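Local coordinates for periplasmic binding protein (PDB 4LJS) that probably binds a metal-chelate ligand such as an iron-siderophore, haem or cobalamin in the periplasm and hands it to a partner ABC importer, at residues A[152-157]-A[293-298]; A[242-247]-A[274-279]; A[13-18]-A[64-69]; A[183-188]-A[313-318]. All coordinates share one frame; numbering follows the deposited sequence.

Interaction 1: residues A[152-157]-A[293-298]; sequences DMEYKY and YSPGIR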
loop_
_atom_site.group_PDB
_atom_site.type_symbol
_atom_site.label_atom_id
_atom_site.label_comp_id
_atom_site.label_asym_id
_atom_site.label_seq_id
_atom_site.Cartn_x
_atom_site.Cartn_y
_atom_site.Cartn_z
ATOM N N ASP A 152 -10.229 -4.635 -2.234
ATOM C CA ASP A 152 -10.375 -6.071 -2.030
ATOM C C ASP A 152 -9.049 -6.830 -2.103
ATOM O O ASP A 152 -8.774 -7.675 -1.251
ATOM C CB ASP A 152 -11.372 -6.661 -3.030
ATOM C CG ASP A 152 -12.817 -6.413 -2.627
ATOM O OD1 ASP A 152 -13.059 -6.099 -1.440
ATOM O OD2 ASP A 152 -13.710 -6.531 -3.496
HETATM N N MSE A 153 -8.230 -6.533 -3.108
HETATM C CA MSE A 153 -6.927 -7.193 -3.221
HETATM C C MSE A 153 -6.079 -6.972 -1.978
HETATM O O MSE A 153 -5.365 -7.876 -1.553
HETATM C CB MSE A 153 -6.155 -6.707 -4.442
HETATM C CG MSE A 153 -6.747 -7.137 -5.749
HETATM SE SE MSE A 153 -5.861 -6.220 -7.211
HETATM C CE MSE A 153 -6.975 -6.912 -8.676
ATOM N N GLU A 154 -6.155 -5.770 -1.402
ATOM C CA GLU A 154 -5.395 -5.468 -0.187
ATOM C C GLU A 154 -5.928 -6.250 1.012
ATOM O O GLU A 154 -5.149 -6.750 1.827
ATOM C CB GLU A 154 -5.391 -3.965 0.110
ATOM C CG GLU A 154 -4.768 -3.120 -0.993
ATOM C CD GLU A 154 -3.397 -3.633 -1.426
ATOM O OE1 GLU A 154 -2.552 -3.923 -0.547
ATOM O OE2 GLU A 154 -3.171 -3.750 -2.649
ATOM N N TYR A 155 -7.253 -6.356 1.116
ATOM C CA TYR A 155 -7.867 -7.146 2.184
ATOM C C TYR A 155 -7.406 -8.604 2.137
ATOM O O TYR A 155 -7.031 -9.172 3.160
ATOM C CB TYR A 155 -9.394 -7.084 2.106
ATOM C CG TYR A 155 -9.967 -5.715 2.400
ATOM C CD1 TYR A 155 -9.281 -4.819 3.205
ATOM C CD2 TYR A 155 -11.198 -5.321 1.878
ATOM C CE1 TYR A 155 -9.798 -3.566 3.481
ATOM C CE2 TYR A 155 -11.722 -4.062 2.147
ATOM C CZ TYR A 155 -11.012 -3.188 2.951
ATOM O OH TYR A 155 -11.506 -1.931 3.238
ATOM N N LYS A 156 -7.442 -9.203 0.948
ATOM C CA LYS A 156 -7.058 -10.598 0.789
ATOM C C LYS A 156 -5.581 -10.762 1.132
ATOM O O LYS A 156 -5.177 -11.755 1.739
ATOM C CB LYS A 156 -7.317 -11.082 -0.643
ATOM C CG LYS A 156 -6.580 -12.390 -0.979
ATOM C CD LYS A 156 -6.937 -12.936 -2.367
ATOM C CE LYS A 156 -6.076 -14.150 -2.742
ATOM N NZ LYS A 156 -4.649 -13.794 -3.036
ATOM N N TYR A 157 -4.788 -9.771 0.735
ATOM C CA TYR A 157 -3.356 -9.761 0.993
ATOM C C TYR A 157 -3.125 -9.878 2.491
ATOM O O TYR A 157 -2.372 -10.732 2.957
ATOM C CB TYR A 157 -2.764 -8.457 0.466
ATOM C CG TYR A 157 -1.278 -8.258 0.698
ATOM C CD1 TYR A 157 -0.341 -8.812 -0.169
ATOM C CD2 TYR A 157 -0.815 -7.482 1.759
ATOM C CE1 TYR A 157 1.012 -8.612 0.017
ATOM C CE2 TYR A 157 0.545 -7.276 1.958
ATOM C CZ TYR A 157 1.456 -7.849 1.083
ATOM O OH TYR A 157 2.812 -7.660 1.257
ATOM N N TYR A 293 -0.812 2.648 -3.294
ATOM C CA TYR A 293 -0.266 1.770 -4.317
ATOM C C TYR A 293 0.341 0.543 -3.628
ATOM O O TYR A 293 1.354 0.662 -2.942
ATOM C CB TYR A 293 0.762 2.522 -5.166
ATOM C CG TYR A 293 1.292 1.723 -6.332
ATOM C CD1 TYR A 293 2.335 0.825 -6.159
ATOM C CD2 TYR A 293 0.744 1.858 -7.604
ATOM C CE1 TYR A 293 2.823 0.080 -7.216
ATOM C CE2 TYR A 293 1.233 1.119 -8.675
ATOM C CZ TYR A 293 2.275 0.230 -8.471
ATOM O OH TYR A 293 2.776 -0.523 -9.512
ATOM N N SER A 294 -0.294 -0.620 -3.810
ATOM C CA SER A 294 0.015 -1.845 -3.050
ATOM C C SER A 294 0.363 -1.583 -1.589
ATOM O O SER A 294 1.433 -1.954 -1.146
ATOM C CB SER A 294 1.191 -2.596 -3.678
ATOM O OG SER A 294 0.895 -3.026 -4.986
ATOM N N PRO A 295 -0.533 -0.937 -0.840
ATOM C CA PRO A 295 -0.130 -0.431 0.481
ATOM C C PRO A 295 -0.152 -1.470 1.591
ATOM O O PRO A 295 0.458 -1.239 2.635
ATOM C CB PRO A 295 -1.189 0.644 0.775
ATOM C CG PRO A 295 -2.407 0.136 0.068
ATOM C CD PRO A 295 -1.921 -0.578 -1.174
ATOM N N GLY A 296 -0.838 -2.590 1.383
ATOM C CA GLY A 296 -1.045 -3.533 2.467
ATOM C C GLY A 296 -1.737 -2.825 3.623
ATOM O O GLY A 296 -2.672 -2.055 3.415
ATOM N N ILE A 297 -1.253 -3.052 4.838
ATOM C CA ILE A 297 -1.846 -2.448 6.033
ATOM C C ILE A 297 -1.967 -0.915 5.979
ATOM O O ILE A 297 -2.826 -0.346 6.645
ATOM C CB ILE A 297 -1.097 -2.900 7.330
ATOM C CG1 ILE A 297 -1.947 -2.646 8.575
ATOM C CG2 ILE A 297 0.265 -2.225 7.443
ATOM C CD1 ILE A 297 -3.302 -3.315 8.546
ATOM N N ARG A 298 -1.135 -0.252 5.169
ATOM C CA ARG A 298 -1.144 1.216 5.102
ATOM C C ARG A 298 -2.349 1.775 4.326
ATOM O O ARG A 298 -2.523 2.996 4.198
ATOM C CB ARG A 298 0.174 1.768 4.533
ATOM C CG ARG A 298 1.419 1.423 5.360
ATOM C CD ARG A 298 1.280 1.901 6.804
ATOM N NE ARG A 298 1.181 3.355 6.887
ATOM C CZ ARG A 298 2.224 4.179 6.908
ATOM N NH1 ARG A 298 3.470 3.699 6.857
ATOM N NH2 ARG A 298 2.021 5.488 6.985
#
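E154 reaches across to P295 and G296 with a folded side chain. Its CG lies beside the backbone N, and a second bend at CB-CG (chi2 -50°) turns the carboxylate so that OE1 accepts the backbone N-H of G296 at 2.9 Å. The bond is bent, with an N-H...O angle of 144°, and the donor arrives from above the carboxylate plane, 38° out of it. The other oxygen, OE2, is held by the hydroxyl of S141, which also meets S294 OG, so both oxygens of this buried acid have partners. P295 crosses the E154 side chain at about a right angle, its CD only 3.4 Å from E154 CD. The contact lies close to the centre of the molecule, consistent with the region where the two lobes meet in a helix-linked (class III-type) binding protein, and joins helix 151-164 to the loop leading from strand 284-288 of the mixed sheet into helix 299-310. One turn on, Y157 swings its ring past G296, CD2 lying 4.0 Å from G296 CA. G296 has positive phi, and a beta carbon there would come within 3.3 Å of Y157 CE2.

Interaction 2: residues A[242-247]-A[274-279]; sequences EQNPDV and QGVNAL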
loop_
_atom_site.group_PDB
_atom_site.type_symbol
_atom_site.label_atom_id
_atom_site.label_comp_id
_atom_site.label_asym_id
_atom_site.label_seq_id
_atom_site.Cartn_x
_atom_site.Cartn_y
_atom_site.Cartn_z
ATOM N N GLU A 242 -12.393 22.151 -16.529
ATOM C CA GLU A 242 -13.690 21.681 -17.002
ATOM C C GLU A 242 -14.341 20.718 -16.008
ATOM O O GLU A 242 -15.509 20.876 -15.656
ATOM C CB GLU A 242 -13.550 21.011 -18.369
ATOM C CG GLU A 242 -14.846 20.431 -18.916
ATOM C CD GLU A 242 -14.659 19.740 -20.259
ATOM O OE1 GLU A 242 -15.132 18.591 -20.407
ATOM O OE2 GLU A 242 -14.045 20.342 -21.167
ATOM N N GLN A 243 -13.579 19.726 -15.554
ATOM C CA GLN A 243 -14.106 18.713 -14.644
ATOM C C GLN A 243 -14.462 19.309 -13.284
ATOM O O GLN A 243 -15.461 18.925 -12.674
ATOM C CB GLN A 243 -13.122 17.551 -14.495
ATOM C CG GLN A 243 -13.003 16.686 -15.741
ATOM C CD GLN A 243 -14.273 15.912 -16.027
ATOM O OE1 GLN A 243 -14.850 15.293 -15.130
ATOM N NE2 GLN A 243 -14.722 15.947 -17.279
ATOM N N ASN A 244 -13.638 20.245 -12.822
ATOM C CA ASN A 244 -13.943 21.053 -11.639
ATOM C C ASN A 244 -14.186 20.241 -10.356
ATOM O O ASN A 244 -15.295 20.227 -9.826
ATOM C CB ASN A 244 -15.138 21.970 -11.936
ATOM C CG ASN A 244 -15.235 23.140 -10.979
ATOM O OD1 ASN A 244 -14.238 23.577 -10.406
ATOM N ND2 ASN A 244 -16.445 23.659 -10.805
ATOM N N PRO A 245 -13.142 19.572 -9.845
ATOM C CA PRO A 245 -13.316 18.775 -8.627
ATOM C C PRO A 245 -13.578 19.631 -7.391
ATOM O O PRO A 245 -13.045 20.734 -7.280
ATOM C CB PRO A 245 -11.970 18.065 -8.481
ATOM C CG PRO A 245 -10.996 18.954 -9.193
ATOM C CD PRO A 245 -11.756 19.533 -10.345
ATOM N N ASP A 246 -14.399 19.109 -6.483
ATOM C CA ASP A 246 -14.599 19.692 -5.161
ATOM C C ASP A 246 -13.373 19.548 -4.269
ATOM O O ASP A 246 -13.163 20.357 -3.365
ATOM C CB ASP A 246 -15.760 18.995 -4.460
ATOM C CG ASP A 246 -17.048 19.114 -5.222
ATOM O OD1 ASP A 246 -17.373 20.239 -5.660
ATOM O OD2 ASP A 246 -17.729 18.081 -5.388
ATOM N N VAL A 247 -12.592 18.495 -4.510
ATOM C CA VAL A 247 -11.418 18.183 -3.697
ATOM C C VAL A 247 -10.342 17.501 -4.552
ATOM O O VAL A 247 -10.634 16.597 -5.339
ATOM C CB VAL A 247 -11.789 17.302 -2.471
ATOM C CG1 VAL A 247 -12.568 16.063 -2.902
ATOM C CG2 VAL A 247 -10.552 16.905 -1.683
ATOM N N GLN A 274 -6.993 28.548 -10.544
ATOM C CA GLN A 274 -7.551 29.383 -9.481
ATOM C C GLN A 274 -9.076 29.352 -9.383
ATOM O O GLN A 274 -9.631 29.497 -8.292
ATOM C CB GLN A 274 -7.067 30.834 -9.605
ATOM C CG GLN A 274 -5.561 31.015 -9.471
ATOM C CD GLN A 274 -5.002 30.522 -8.139
ATOM O OE1 GLN A 274 -3.827 30.175 -8.046
ATOM N NE2 GLN A 274 -5.835 30.505 -7.103
ATOM N N GLY A 275 -9.745 29.163 -10.518
ATOM C CA GLY A 275 -11.197 29.114 -10.549
ATOM C C GLY A 275 -11.795 27.812 -10.036
ATOM O O GLY A 275 -12.968 27.762 -9.673
ATOM N N VAL A 276 -10.989 26.757 -9.997
ATOM C CA VAL A 276 -11.473 25.443 -9.594
ATOM C C VAL A 276 -11.930 25.428 -8.129
ATOM O O VAL A 276 -11.260 25.978 -7.255
ATOM C CB VAL A 276 -10.395 24.364 -9.847
ATOM C CG1 VAL A 276 -10.837 23.019 -9.317
ATOM C CG2 VAL A 276 -10.082 24.278 -11.339
ATOM N N ASN A 277 -13.079 24.805 -7.878
ATOM C CA ASN A 277 -13.675 24.757 -6.544
ATOM C C ASN A 277 -12.729 24.289 -5.450
ATOM O O ASN A 277 -12.669 24.893 -4.379
ATOM C CB ASN A 277 -14.922 23.871 -6.544
ATOM C CG ASN A 277 -16.085 24.504 -7.275
ATOM O OD1 ASN A 277 -16.109 25.717 -7.510
ATOM N ND2 ASN A 277 -17.067 23.685 -7.633
ATOM N N ALA A 278 -11.999 23.212 -5.725
ATOM C CA ALA A 278 -11.054 22.651 -4.761
ATOM C C ALA A 278 -10.016 23.684 -4.323
ATOM O O ALA A 278 -9.625 23.727 -3.153
ATOM C CB ALA A 278 -10.367 21.419 -5.340
ATOM N N LEU A 279 -9.577 24.514 -5.266
ATOM C CA LEU A 279 -8.645 25.598 -4.960
ATOM C C LEU A 279 -9.305 26.744 -4.187
ATOM O O LEU A 279 -8.766 27.204 -3.184
ATOM C CB LEU A 279 -7.978 26.127 -6.235
ATOM C CG LEU A 279 -6.715 25.378 -6.673
ATOM C CD1 LEU A 279 -5.890 26.233 -7.609
ATOM C CD2 LEU A 279 -5.893 24.997 -5.471
#
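N244 and N277 meet with their side chains roughly perpendicular and their amide planes turned 51° against each other; their ND2 atoms, two donors that do not bond, come within 3.2 Å. They sit in the C-terminal lobe, consistent with the Rossmann-like lobes of this family, at one end of a beta-alpha-beta crossover: N244 leads from helix 237-243 into strand 247-252, and N277 starts the short helix 277-280 that precedes the parallel neighbour strand 284-288. With CG anti to the backbone N (chi1 -161°), N244 sends its amide to the start of this helix. There OD1 accepts the backbone N-H of N277 at 3.0 Å in a nearly straight bond (169°), occupying an amide hydrogen of the first helical turn. Were N244 replaced by an alanine, the N-H of N277 would probably lose its acceptor and a gap would open beside V276. V276, at the N-cap position, packs CG1 on P245 CD at 3.7 Å. D246 lies alongside N277 and points the same way, its carboxylate plane nearly parallel to that of the amide, although OD1 stays 4.0 Å from N277 ND2; the other carboxylate oxygen, OD2, takes the backbone N-H of K196. A second helical N-H, that of A278, makes a weak bond to P245 O at 3.1 Å. Next to it A278 CA directs a C-H...O contact at D246 O, 3.4 Å away.

Interaction 3: residues A[13-18]-A[64-69]; sequences STPVHI and GDRIVA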
loop_
_atom_site.group_PDB
_atom_site.type_symbol
_atom_site.label_atom_id
_atom_site.label_comp_id
_atom_site.label_asym_id
_atom_site.label_seq_id
_atom_site.Cartn_x
_atom_site.Cartn_y
_atom_site.Cartn_z
ATOM N N SER A 13 18.552 -15.158 19.905
ATOM C CA SER A 13 17.096 -15.219 20.028
ATOM C C SER A 13 16.436 -15.643 18.711
ATOM O O SER A 13 16.620 -15.005 17.672
ATOM C CB SER A 13 16.525 -13.884 20.516
ATOM O OG SER A 13 16.745 -12.854 19.571
ATOM N N THR A 14 15.660 -16.721 18.774
ATOM C CA THR A 14 15.069 -17.349 17.598
ATOM C C THR A 14 13.570 -17.519 17.815
ATOM O O THR A 14 13.150 -17.892 18.910
ATOM C CB THR A 14 15.722 -18.733 17.350
ATOM O OG1 THR A 14 17.041 -18.551 16.824
ATOM C CG2 THR A 14 14.909 -19.581 16.377
ATOM N N PRO A 15 12.757 -17.234 16.778
ATOM C CA PRO A 15 11.294 -17.361 16.874
ATOM C C PRO A 15 10.831 -18.735 17.350
ATOM O O PRO A 15 11.416 -19.755 16.979
ATOM C CB PRO A 15 10.833 -17.142 15.429
ATOM C CG PRO A 15 11.893 -16.305 14.821
ATOM C CD PRO A 15 13.179 -16.743 15.452
ATOM N N VAL A 16 9.791 -18.745 18.178
ATOM C CA VAL A 16 9.163 -19.978 18.636
ATOM C C VAL A 16 8.602 -20.759 17.449
ATOM O O VAL A 16 8.052 -20.174 16.510
ATOM C CB VAL A 16 8.028 -19.667 19.633
ATOM C CG1 VAL A 16 7.189 -20.902 19.908
ATOM C CG2 VAL A 16 8.598 -19.103 20.930
ATOM N N HIS A 17 8.768 -22.077 17.473
ATOM C CA HIS A 17 8.202 -22.927 16.433
ATOM C C HIS A 17 6.685 -23.018 16.611
ATOM O O HIS A 17 6.198 -23.428 17.662
ATOM C CB HIS A 17 8.829 -24.323 16.477
ATOM C CG HIS A 17 8.464 -25.189 15.311
ATOM N ND1 HIS A 17 8.845 -24.897 14.018
ATOM C CD2 HIS A 17 7.752 -26.339 15.243
ATOM C CE1 HIS A 17 8.382 -25.831 13.204
ATOM N NE2 HIS A 17 7.715 -26.717 13.923
ATOM N N ILE A 18 5.938 -22.619 15.590
ATOM C CA ILE A 18 4.485 -22.720 15.641
ATOM C C ILE A 18 3.979 -23.531 14.459
ATOM O O ILE A 18 4.119 -23.127 13.302
ATOM C CB ILE A 18 3.808 -21.344 15.635
ATOM C CG1 ILE A 18 4.357 -20.475 16.762
ATOM C CG2 ILE A 18 2.315 -21.501 15.792
ATOM C CD1 ILE A 18 3.842 -19.057 16.726
ATOM N N GLY A 64 6.835 -9.176 13.518
ATOM C CA GLY A 64 8.030 -8.453 13.113
ATOM C C GLY A 64 9.330 -9.170 13.436
ATOM O O GLY A 64 10.298 -9.068 12.688
ATOM N N ASP A 65 9.352 -9.897 14.548
ATOM C CA ASP A 65 10.551 -10.627 14.958
ATOM C C ASP A 65 10.963 -11.689 13.955
ATOM O O ASP A 65 12.113 -12.097 13.937
ATOM C CB ASP A 65 10.354 -11.281 16.324
ATOM C CG ASP A 65 10.694 -10.357 17.456
ATOM O OD1 ASP A 65 11.480 -9.411 17.226
ATOM O OD2 ASP A 65 10.187 -10.575 18.578
ATOM N N ARG A 66 10.025 -12.146 13.131
ATOM C CA ARG A 66 10.325 -13.211 12.177
ATOM C C ARG A 66 10.990 -12.685 10.902
ATOM O O ARG A 66 11.505 -13.459 10.094
ATOM C CB ARG A 66 9.069 -14.037 11.867
ATOM C CG ARG A 66 8.523 -14.739 13.106
ATOM C CD ARG A 66 7.280 -15.563 12.842
ATOM N NE ARG A 66 6.850 -16.249 14.062
ATOM C CZ ARG A 66 7.143 -17.514 14.351
ATOM N NH1 ARG A 66 7.844 -18.248 13.498
ATOM N NH2 ARG A 66 6.719 -18.053 15.487
ATOM N N ILE A 67 10.998 -11.365 10.739
ATOM C CA ILE A 67 11.617 -10.748 9.574
ATOM C C ILE A 67 13.144 -10.664 9.705
ATOM O O ILE A 67 13.669 -10.018 10.615
ATOM C CB ILE A 67 11.078 -9.329 9.338
ATOM C CG1 ILE A 67 9.560 -9.345 9.152
ATOM C CG2 ILE A 67 11.780 -8.698 8.141
ATOM C CD1 ILE A 67 8.949 -7.957 9.005
ATOM N N VAL A 68 13.852 -11.314 8.788
ATOM C CA VAL A 68 15.305 -11.222 8.742
ATOM C C VAL A 68 15.728 -10.024 7.902
ATOM O O VAL A 68 16.618 -9.262 8.288
ATOM C CB VAL A 68 15.947 -12.511 8.192
ATOM C CG1 VAL A 68 17.453 -12.315 7.982
ATOM C CG2 VAL A 68 15.694 -13.665 9.148
ATOM N N ALA A 69 15.071 -9.851 6.759
ATOM C CA ALA A 69 15.336 -8.703 5.905
ATOM C C ALA A 69 14.044 -7.979 5.540
ATOM O O ALA A 69 13.058 -8.601 5.126
ATOM C CB ALA A 69 16.094 -9.126 4.655
HETATM O O HOH W 1 7.383 -21.460 13.554
#
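R66 leaves its backbone with CG beside the N and then runs extended from CG to NE, long enough to pass P15 in the opposite direction and put its guanidinium against V16 and I18. A quarter-turn about the CD-NE bond (chi4 -97°) sets the flat group across the end of that chain. P15 CB lies over one face, 3.7 Å from NH1 and offset toward the rim, while at the edge NH2 donates to V16 O at 2.7 Å. The bond lies in the carbonyl plane but is tilted 21° from the guanidinium plane. I18 crosses the arginine at about a right angle and brings CD1 to 3.3 Å from NH2. The contact ties the extended segment ahead of the N-terminal beta hairpin (strands 19-29 and 34-40) to the 3-10 turn that leads into strand 67-71, an outer strand of the parallel sheet of the N-terminal lobe. A bridging water accepts from I18 N at 2.8 Å and from R66 NH1 at 3.2 Å. NH1 also binds P44 O, and NE salt-bridges E63. A leucine here would probably deprive V16 O and P44 O of this donor and leave E63 without its charged mate.

Interaction 4: residues A[183-188]-A[313-318]; sequences AYTVAQ and NLYPEG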
loop_
_atom_site.group_PDB
_atom_site.type_symbol
_atom_site.label_atom_id
_atom_site.label_comp_id
_atom_site.label_asym_id
_atom_site.label_seq_id
_atom_site.Cartn_x
_atom_site.Cartn_y
_atom_site.Cartn_z
ATOM N N ALA A 183 -17.787 1.968 5.385
ATOM C CA ALA A 183 -19.233 1.813 5.395
ATOM C C ALA A 183 -19.898 2.877 6.256
ATOM O O ALA A 183 -20.984 3.353 5.938
ATOM C CB ALA A 183 -19.625 0.430 5.877
ATOM N N TYR A 184 -19.242 3.235 7.353
ATOM C CA TYR A 184 -19.743 4.295 8.214
ATOM C C TYR A 184 -19.825 5.607 7.437
ATOM O O TYR A 184 -20.864 6.269 7.434
ATOM C CB TYR A 184 -18.833 4.456 9.432
ATOM C CG TYR A 184 -19.078 5.721 10.215
ATOM C CD1 TYR A 184 -20.109 5.798 11.139
ATOM C CD2 TYR A 184 -18.269 6.842 10.030
ATOM C CE1 TYR A 184 -20.329 6.957 11.861
ATOM C CE2 TYR A 184 -18.482 7.999 10.739
ATOM C CZ TYR A 184 -19.510 8.053 11.654
ATOM O OH TYR A 184 -19.717 9.208 12.360
ATOM N N THR A 185 -18.723 5.963 6.778
ATOM C CA THR A 185 -18.630 7.180 5.979
ATOM C C THR A 185 -19.738 7.277 4.929
ATOM O O THR A 185 -20.446 8.286 4.848
ATOM C CB THR A 185 -17.246 7.285 5.285
ATOM O OG1 THR A 185 -16.226 7.439 6.276
ATOM C CG2 THR A 185 -17.191 8.484 4.361
ATOM N N VAL A 186 -19.901 6.223 4.134
ATOM C CA VAL A 186 -20.947 6.211 3.118
ATOM C C VAL A 186 -22.343 6.346 3.731
ATOM O O VAL A 186 -23.180 7.096 3.220
ATOM C CB VAL A 186 -20.886 4.943 2.252
ATOM C CG1 VAL A 186 -22.004 4.945 1.222
ATOM C CG2 VAL A 186 -19.525 4.828 1.571
ATOM N N ALA A 187 -22.592 5.641 4.835
ATOM C CA ALA A 187 -23.925 5.656 5.453
ATOM C C ALA A 187 -24.297 7.022 6.037
ATOM O O ALA A 187 -25.441 7.449 5.936
ATOM C CB ALA A 187 -24.055 4.563 6.517
ATOM N N GLN A 188 -23.328 7.708 6.638
ATOM C CA GLN A 188 -23.601 8.992 7.284
ATOM C C GLN A 188 -23.827 10.133 6.288
ATOM O O GLN A 188 -24.330 11.189 6.656
ATOM C CB GLN A 188 -22.468 9.362 8.247
ATOM C CG GLN A 188 -22.255 8.364 9.371
ATOM C CD GLN A 188 -23.496 8.168 10.230
ATOM O OE1 GLN A 188 -24.160 9.133 10.613
ATOM N NE2 GLN A 188 -23.817 6.911 10.532
ATOM N N ASN A 313 -17.387 17.806 6.626
ATOM C CA ASN A 313 -18.431 18.032 7.619
ATOM C C ASN A 313 -18.609 16.855 8.564
ATOM O O ASN A 313 -18.969 17.034 9.725
ATOM C CB ASN A 313 -19.758 18.387 6.951
ATOM C CG ASN A 313 -19.755 19.782 6.370
ATOM O OD1 ASN A 313 -19.129 20.692 6.917
ATOM N ND2 ASN A 313 -20.447 19.959 5.249
ATOM N N LEU A 314 -18.368 15.651 8.061
ATOM C CA LEU A 314 -18.438 14.456 8.893
ATOM C C LEU A 314 -17.189 14.350 9.766
ATOM O O LEU A 314 -17.250 13.865 10.894
ATOM C CB LEU A 314 -18.578 13.206 8.026
ATOM C CG LEU A 314 -18.755 11.891 8.787
ATOM C CD1 LEU A 314 -19.982 11.962 9.673
ATOM C CD2 LEU A 314 -18.865 10.735 7.815
ATOM N N TYR A 315 -16.058 14.806 9.236
ATOM C CA TYR A 315 -14.792 14.746 9.961
ATOM C C TYR A 315 -14.197 16.139 10.192
ATOM O O TYR A 315 -13.211 16.510 9.545
ATOM C CB TYR A 315 -13.806 13.860 9.201
ATOM C CG TYR A 315 -14.313 12.455 9.011
ATOM C CD1 TYR A 315 -14.309 11.555 10.066
ATOM C CD2 TYR A 315 -14.810 12.027 7.778
ATOM C CE1 TYR A 315 -14.777 10.262 9.910
ATOM C CE2 TYR A 315 -15.283 10.730 7.611
ATOM C CZ TYR A 315 -15.264 9.854 8.685
ATOM O OH TYR A 315 -15.718 8.565 8.548
ATOM N N PRO A 316 -14.800 16.914 11.115
ATOM C CA PRO A 316 -14.411 18.312 11.350
ATOM C C PRO A 316 -12.979 18.458 11.858
ATOM O O PRO A 316 -12.401 19.532 11.721
ATOM C CB PRO A 316 -15.403 18.781 12.426
ATOM C CG PRO A 316 -15.834 17.534 13.113
ATOM C CD PRO A 316 -15.863 16.481 12.039
ATOM N N GLU A 317 -12.433 17.402 12.420
ATOM C CA GLU A 317 -11.099 17.369 12.953
ATOM C C GLU A 317 -9.996 17.600 11.934
ATOM O O GLU A 317 -8.893 17.866 12.281
ATOM C CB GLU A 317 -10.898 16.020 13.594
ATOM C CG GLU A 317 -9.998 16.000 14.796
ATOM C CD GLU A 317 -10.759 15.833 16.090
ATOM O OE1 GLU A 317 -10.926 14.676 16.525
ATOM O OE2 GLU A 317 -11.171 16.852 16.677
ATOM N N GLY A 318 -10.306 17.470 10.666
ATOM C CA GLY A 318 -9.375 17.780 9.595
ATOM C C GLY A 318 -8.708 16.577 8.963
ATOM O O GLY A 318 -8.784 15.458 9.472
#
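The polar part of the contact is a single short hydrogen bond between two hydroxyls, T185 OG1 and Y315 OH, 2.6 Å apart. The side chains cross at about a right angle, and OG1 comes in at the edge of the tyrosine ring, near its plane. T185 OG1 has a second partner in the carbonyl of S181, one turn earlier in helix 168-188, so this hydroxyl joins the helix backbone to the tyrosine.

The apolar part is built on L314. With CG anti to the backbone N (chi1 -176°) and directed toward the helix, chi2 (58°) sets the two methyls: CD1 touches Q188 CB at 3.9 Å and Y184 OH at the same distance, while CD2 reaches over T185 CA at 4.0 Å.

The aromatic part is a pair of tyrosines running past each other in opposite directions. Y315 OH enters at the edge of the Y184 ring, 3.4 Å from its CD2, and is thus wedged between Y184 and T185. Faces are covered from within each segment, Q188 CG lying over Y184 and L314 CG over Y315, and the Y315 ring also stacks with H308 of helix 299-310.

In fold terms, the C-terminal part of helix 168-188, which probably links the two lobes, as the long connecting helix does in this family, packs here on the segment beyond helix 299-310, just where a type I turn from Y315 to G318 begins. With one hydroxyl pair set among methyl and ring contacts, T185 OG1, bonded to both S181 O and Y315 OH, is probably held in rotation and Y315 OH fixed at this position, while L314 supplies the largest share of the packing.

How the interactions relate
Interaction 1 lies near the middle of the molecule, its centre about 6 Å from that of the chain, while interactions 2 and 3 are at opposite ends, their centres about 50 Å apart. Interaction 4 takes up an intermediate place: its nearest atoms are about 8 Å from interaction 1 and about 11 Å from interaction 2. Interactions 1 and 4 use consecutive helices, 151-164 and 168-188, and their segments alternate along the chain, so the segments flanking helix 299-310 return to both helices. Interaction 2 is nested within both loops, and interaction 3 closes before any other opens. A phosphate, probably from crystallisation, lies about 4 Å from the side chain of Y184 in interaction 4.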